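Local coordinates for 433aa long hypothetical phosphoribosylglycinamide formyl transferase (Pyrococcus horikoshii, PDB 2DWC), which is a member of the ATP-grasp family, with a Rossmann-like N-terminal domain and a PurT-type C-terminal domain, modelled with adenosine-5'-diphosphate bound, at residues Ser27-Lys32 and Ala54-Val59; Leu340-Ala344 and Ala392-Val397. All blocks are in the same frame, centred on the assembly; numbering follows the deposited sequence.

Interaction 1: Ser27-Lys32 and Ala54-Val59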
loop_
_atom_site.group_PDB
_atom_site.type_symbol
_atom_site.label_atom_id
_atom_site.label_comp_id
_atom_site.label_asym_id
_atom_site.label_seq_id
_atom_site.Cartn_x
_atom_site.Cartn_y
_atom_site.Cartn_z
ATOM N N SER B 27 1.353 -1.749 17.833
ATOM C CA SER B 27 1.717 -1.019 16.629
ATOM C C SER B 27 2.833 -1.674 15.846
ATOM O O SER B 27 3.694 -0.992 15.297
ATOM C CB SER B 27 2.130 0.414 17.027
ATOM O OG SER B 27 1.027 1.071 17.683
ATOM N N GLY B 28 2.834 -3.009 15.830
ATOM C CA GLY B 28 3.839 -3.730 15.041
ATOM C C GLY B 28 3.545 -3.694 13.530
ATOM O O GLY B 28 2.727 -2.897 13.052
ATOM N N GLU B 29 4.211 -4.586 12.782
ATOM C CA GLU B 29 4.075 -4.598 11.346
ATOM C C GLU B 29 2.640 -4.842 10.852
ATOM O O GLU B 29 2.291 -4.349 9.782
ATOM C CB GLU B 29 5.034 -5.634 10.741
ATOM C CG GLU B 29 4.854 -7.046 11.301
ATOM C CD GLU B 29 5.821 -7.419 12.459
ATOM O OE1 GLU B 29 6.110 -6.604 13.385
ATOM O OE2 GLU B 29 6.261 -8.585 12.444
ATOM N N LEU B 30 1.857 -5.623 11.595
ATOM C CA LEU B 30 0.493 -5.892 11.171
ATOM C C LEU B 30 -0.335 -4.608 11.336
ATOM O O LEU B 30 -1.088 -4.216 10.428
ATOM C CB LEU B 30 -0.076 -7.055 12.016
ATOM C CG LEU B 30 0.776 -8.346 11.942
ATOM C CD1 LEU B 30 -0.107 -9.470 12.504
ATOM C CD2 LEU B 30 1.212 -8.712 10.507
ATOM N N GLY B 31 -0.149 -3.942 12.464
ATOM C CA GLY B 31 -0.852 -2.684 12.679
ATOM C C GLY B 31 -0.416 -1.629 11.667
ATOM O O GLY B 31 -1.196 -0.763 11.246
ATOM N N LYS B 32 0.855 -1.670 11.267
ATOM C CA LYS B 32 1.335 -0.681 10.291
ATOM C C LYS B 32 0.558 -0.798 8.974
ATOM O O LYS B 32 0.202 0.233 8.374
ATOM C CB LYS B 32 2.845 -0.903 10.018
ATOM C CG LYS B 32 3.462 0.114 9.086
ATOM C CD LYS B 32 4.967 -0.242 8.895
ATOM C CE LYS B 32 5.732 0.948 8.361
ATOM N NZ LYS B 32 7.171 0.552 8.090
ATOM N N ALA B 54 7.037 2.919 17.064
ATOM C CA ALA B 54 6.744 1.550 16.625
ATOM C C ALA B 54 6.285 1.698 15.155
ATOM O O ALA B 54 5.808 2.770 14.727
ATOM C CB ALA B 54 5.610 0.970 17.515
ATOM N N PRO B 55 6.379 0.622 14.369
ATOM C CA PRO B 55 5.997 0.688 12.951
ATOM C C PRO B 55 4.702 1.417 12.623
ATOM O O PRO B 55 4.700 2.327 11.779
ATOM C CB PRO B 55 6.002 -0.785 12.524
ATOM C CG PRO B 55 7.132 -1.379 13.371
ATOM C CD PRO B 55 6.867 -0.710 14.760
ATOM N N ALA B 56 3.599 1.049 13.286
ATOM C CA ALA B 56 2.320 1.703 12.978
ATOM C C ALA B 56 2.264 3.158 13.429
ATOM O O ALA B 56 1.543 3.977 12.838
ATOM C CB ALA B 56 1.166 0.915 13.589
ATOM N N MET B 57 3.010 3.499 14.479
ATOM C CA MET B 57 3.035 4.873 14.968
ATOM C C MET B 57 3.649 5.801 13.900
ATOM O O MET B 57 3.262 6.957 13.790
ATOM C CB MET B 57 3.891 4.977 16.248
ATOM C CG MET B 57 3.185 4.361 17.451
ATOM S SD MET B 57 4.326 4.447 18.848
ATOM C CE MET B 57 3.347 3.440 20.051
ATOM N N GLN B 58 4.589 5.282 13.102
ATOM C CA GLN B 58 5.257 6.130 12.099
ATOM C C GLN B 58 4.296 6.565 10.986
ATOM O O GLN B 58 4.399 7.669 10.451
ATOM C CB GLN B 58 6.470 5.379 11.498
ATOM C CG GLN B 58 7.604 5.239 12.575
ATOM C CD GLN B 58 8.788 4.492 12.036
ATOM O OE1 GLN B 58 9.180 4.699 10.897
ATOM N NE2 GLN B 58 9.370 3.614 12.850
ATOM N N VAL B 59 3.332 5.696 10.691
ATOM C CA VAL B 59 2.346 5.961 9.630
ATOM C C VAL B 59 1.056 6.608 10.178
ATOM O O VAL B 59 0.366 7.308 9.462
ATOM C CB VAL B 59 1.979 4.641 8.909
ATOM C CG1 VAL B 59 0.693 4.814 8.071
ATOM C CG2 VAL B 59 3.169 4.262 7.956
HETATM O O HOH W 1 8.646 3.182 8.606
#

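Interaction 2: Leu340-Ala344 and Ala392-Val397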
loop_
_atom_site.group_PDB
_atom_site.type_symbol
_atom_site.label_atom_id
_atom_site.label_comp_id
_atom_site.label_asym_id
_atom_site.label_seq_id
_atom_site.Cartn_x
_atom_site.Cartn_y
_atom_site.Cartn_z
ATOM N N LEU B 340 -5.509 -12.929 -6.347
ATOM C CA LEU B 340 -5.092 -12.309 -7.595
ATOM C C LEU B 340 -3.967 -13.105 -8.266
ATOM O O LEU B 340 -3.995 -13.349 -9.490
ATOM C CB LEU B 340 -4.643 -10.857 -7.343
ATOM C CG LEU B 340 -4.084 -10.104 -8.556
ATOM C CD1 LEU B 340 -5.159 -9.953 -9.629
ATOM C CD2 LEU B 340 -3.567 -8.751 -8.120
ATOM N N ILE B 341 -2.988 -13.537 -7.475
ATOM C CA ILE B 341 -1.831 -14.291 -8.004
ATOM C C ILE B 341 -1.169 -15.036 -6.852
ATOM O O ILE B 341 -1.186 -14.557 -5.714
ATOM C CB ILE B 341 -0.819 -13.319 -8.683
ATOM C CG1 ILE B 341 0.344 -14.095 -9.339
ATOM C CG2 ILE B 341 -0.230 -12.337 -7.640
ATOM C CD1 ILE B 341 1.321 -13.164 -10.141
ATOM N N PRO B 342 -0.658 -16.253 -7.098
ATOM C CA PRO B 342 -0.004 -16.972 -6.000
ATOM C C PRO B 342 1.190 -16.146 -5.513
ATOM O O PRO B 342 1.834 -15.454 -6.310
ATOM C CB PRO B 342 0.469 -18.279 -6.663
ATOM C CG PRO B 342 -0.614 -18.539 -7.706
ATOM C CD PRO B 342 -0.783 -17.124 -8.295
ATOM N N ALA B 343 1.489 -16.251 -4.218
ATOM C CA ALA B 343 2.623 -15.476 -3.676
ATOM C C ALA B 343 3.138 -16.109 -2.415
ATOM O O ALA B 343 2.569 -17.065 -1.904
ATOM C CB ALA B 343 2.188 -13.979 -3.414
ATOM N N ALA B 344 4.242 -15.590 -1.913
ATOM C CA ALA B 344 4.834 -16.132 -0.704
ATOM C C ALA B 344 5.625 -15.056 -0.003
ATOM O O ALA B 344 5.985 -14.042 -0.612
ATOM C CB ALA B 344 5.814 -17.279 -1.077
ATOM N N ALA B 392 7.184 -12.330 -2.734
ATOM C CA ALA B 392 7.444 -12.695 -4.116
ATOM C C ALA B 392 6.163 -13.299 -4.688
ATOM O O ALA B 392 5.405 -13.940 -3.956
ATOM C CB ALA B 392 8.582 -13.727 -4.199
ATOM N N TRP B 393 5.928 -13.120 -5.984
ATOM C CA TRP B 393 4.712 -13.705 -6.589
ATOM C C TRP B 393 5.069 -14.429 -7.891
ATOM O O TRP B 393 6.066 -14.107 -8.545
ATOM C CB TRP B 393 3.696 -12.609 -6.896
ATOM C CG TRP B 393 4.323 -11.304 -7.465
ATOM C CD1 TRP B 393 4.421 -10.952 -8.789
ATOM C CD2 TRP B 393 5.010 -10.264 -6.730
ATOM N NE1 TRP B 393 5.132 -9.774 -8.925
ATOM C CE2 TRP B 393 5.499 -9.333 -7.678
ATOM C CE3 TRP B 393 5.265 -10.037 -5.366
ATOM C CZ2 TRP B 393 6.226 -8.180 -7.306
ATOM C CZ3 TRP B 393 5.997 -8.888 -4.991
ATOM C CH2 TRP B 393 6.461 -7.974 -5.962
ATOM N N ASP B 394 4.212 -15.364 -8.278
ATOM C CA ASP B 394 4.459 -16.117 -9.521
ATOM C C ASP B 394 3.223 -16.952 -9.791
ATOM O O ASP B 394 2.453 -17.241 -8.905
ATOM C CB ASP B 394 5.646 -17.056 -9.348
ATOM C CG ASP B 394 6.146 -17.609 -10.679
ATOM O OD1 ASP B 394 5.711 -18.704 -11.094
ATOM O OD2 ASP B 394 6.963 -16.919 -11.308
ATOM N N LYS B 395 3.041 -17.334 -11.049
ATOM C CA LYS B 395 1.924 -18.201 -11.400
ATOM C C LYS B 395 2.056 -19.520 -10.674
ATOM O O LYS B 395 1.058 -20.231 -10.452
ATOM C CB LYS B 395 1.921 -18.428 -12.912
ATOM C CG LYS B 395 1.411 -17.234 -13.665
ATOM C CD LYS B 395 1.424 -17.448 -15.177
ATOM C CE LYS B 395 0.781 -16.256 -15.905
ATOM N NZ LYS B 395 1.448 -14.959 -15.576
ATOM N N ASP B 396 3.282 -19.885 -10.317
ATOM C CA ASP B 396 3.554 -21.139 -9.613
ATOM C C ASP B 396 3.941 -20.796 -8.187
ATOM O O ASP B 396 5.006 -20.189 -7.959
ATOM C CB ASP B 396 4.713 -21.870 -10.322
ATOM C CG ASP B 396 5.037 -23.245 -9.732
ATOM O OD1 ASP B 396 5.651 -24.054 -10.464
ATOM O OD2 ASP B 396 4.721 -23.549 -8.570
ATOM N N VAL B 397 3.089 -21.182 -7.242
ATOM C CA VAL B 397 3.342 -20.900 -5.822
ATOM C C VAL B 397 4.682 -21.434 -5.303
ATOM O O VAL B 397 5.313 -20.809 -4.448
ATOM C CB VAL B 397 2.141 -21.396 -4.948
ATOM C CG1 VAL B 397 2.107 -22.907 -4.890
ATOM C CG2 VAL B 397 2.217 -20.801 -3.522
#

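Interaction 1: Ser27-Lys32 and Ala54-Val59
Ser27, Lys32 and Pro55 bury the most surface where the turn ahead of helix 29-40 meets the short, weakly bonded helix 55-59. The carbonyl oxygen of Ser27 receives the backbone N-H of Ala56, with 2.9 Å from Ala56 N to Ser27 O. The N-H...O line is practically straight at 179°, yet the donor stands above the carbonyl plane, 39° out of it. Pro55 has no N-H to offer the same oxygen and instead lays its ring against it, Pro55 CD lying 3.2 Å from Ser27 O. The Ser27 CB is directed toward the other segment, 3.6 Å from both Ala54 CB and Ala56 CB. Its OG, anti to the carbonyl carbon (chi1 -60°), comes beside Met57 CG; it also makes a weak hydrogen bond to Val48 O.

Lys32 reaches across the other end of the contact. Its chain is extended throughout and crosses the Pro55 side chain at about a right angle, Lys32 CD lying 3.8 Å from Pro55 CB. The methyl of Ala56 comes up against the helix backbone, 3.5 Å from CB to Lys32 N, at a place where Gly31 has no side chain. The ammonium group is held mainly by Gln39 O of the second subunit; a water 3.1 Å from Lys32 NZ probably links it to Gln58 OE1, which His61 of the second subunit also meets.

Gly28 occupies the N-cap position of helix 29-40, and Ser27 N bonds to Asp49 OD2 at the end of strand 44-49. With Gly26, Gly28 and Gly31 matching a GxGxxG pattern, the turn from strand 21-25 into helix 29-40 is consistent with the glycine-rich turn of a Rossmann-like fold, here packed within the preATP-grasp domain.

Interaction 2: Leu340-Ala344 and Ala392-Val397
Ala392 O accepts the N-H of Ala344 at 2.9 Å from Ala344 N. The return bond, Ala392 N to Ala344 O, completes an antiparallel hydrogen-bonded pair. The adjoining Ala343 and Trp393 form a non-hydrogen-bonded pair with their CA atoms just 4.0 Å apart. Past this last bridge, a single bond runs from Asp394 N to Pro342 O (3.1 Å), and Pro342, having no N-H, cannot return one.

Beyond the strands, the Pro342 ring lies over the backbone of the turn, with CB 3.2 Å from Asp394 O and 3.9 Å from Val397 CB. Within that turn, Asp394 OD1 accepts from Asp396 N on its anti side, an Asx turn, and Asp396 in turn caps helix 397-409 through Glu398 N. Ile341, its CG1 anti to the backbone N (chi1 -176°), sends CD1 obliquely to the Trp393 ring, 4.0 Å from Trp393 CD1.

Ala343 and Trp393 share a sheet face covered by helix 303-306, whereas Ala344 and Ala392 face helix 397-409. Strand 343-349 also pairs with strand 241-247, and Pro308 of the second subunit packs on Trp393.

In the fold
Interaction 1 closes before interaction 2 opens along the chain, and the two share no helix, strand or sheet. Their centres lie 26 Å apart and their nearest atoms about 13 Å, without touching. Residues 27-32 and 54-59 belong to the preATP-grasp domain with its four-stranded parallel sheet, whereas 340-344 and 392-397 join strands of the large mixed sheet, which also includes strand 371-375. The regions nevertheless approach each other: Phe376, Gly377 and Lys378, in the loop after strand 371-375, contact interaction 1, Lys378 by a salt bridge to Glu29. Both contacts also touch the second subunit, so N-terminal and C-terminal parts of the chain each take part in the dimer.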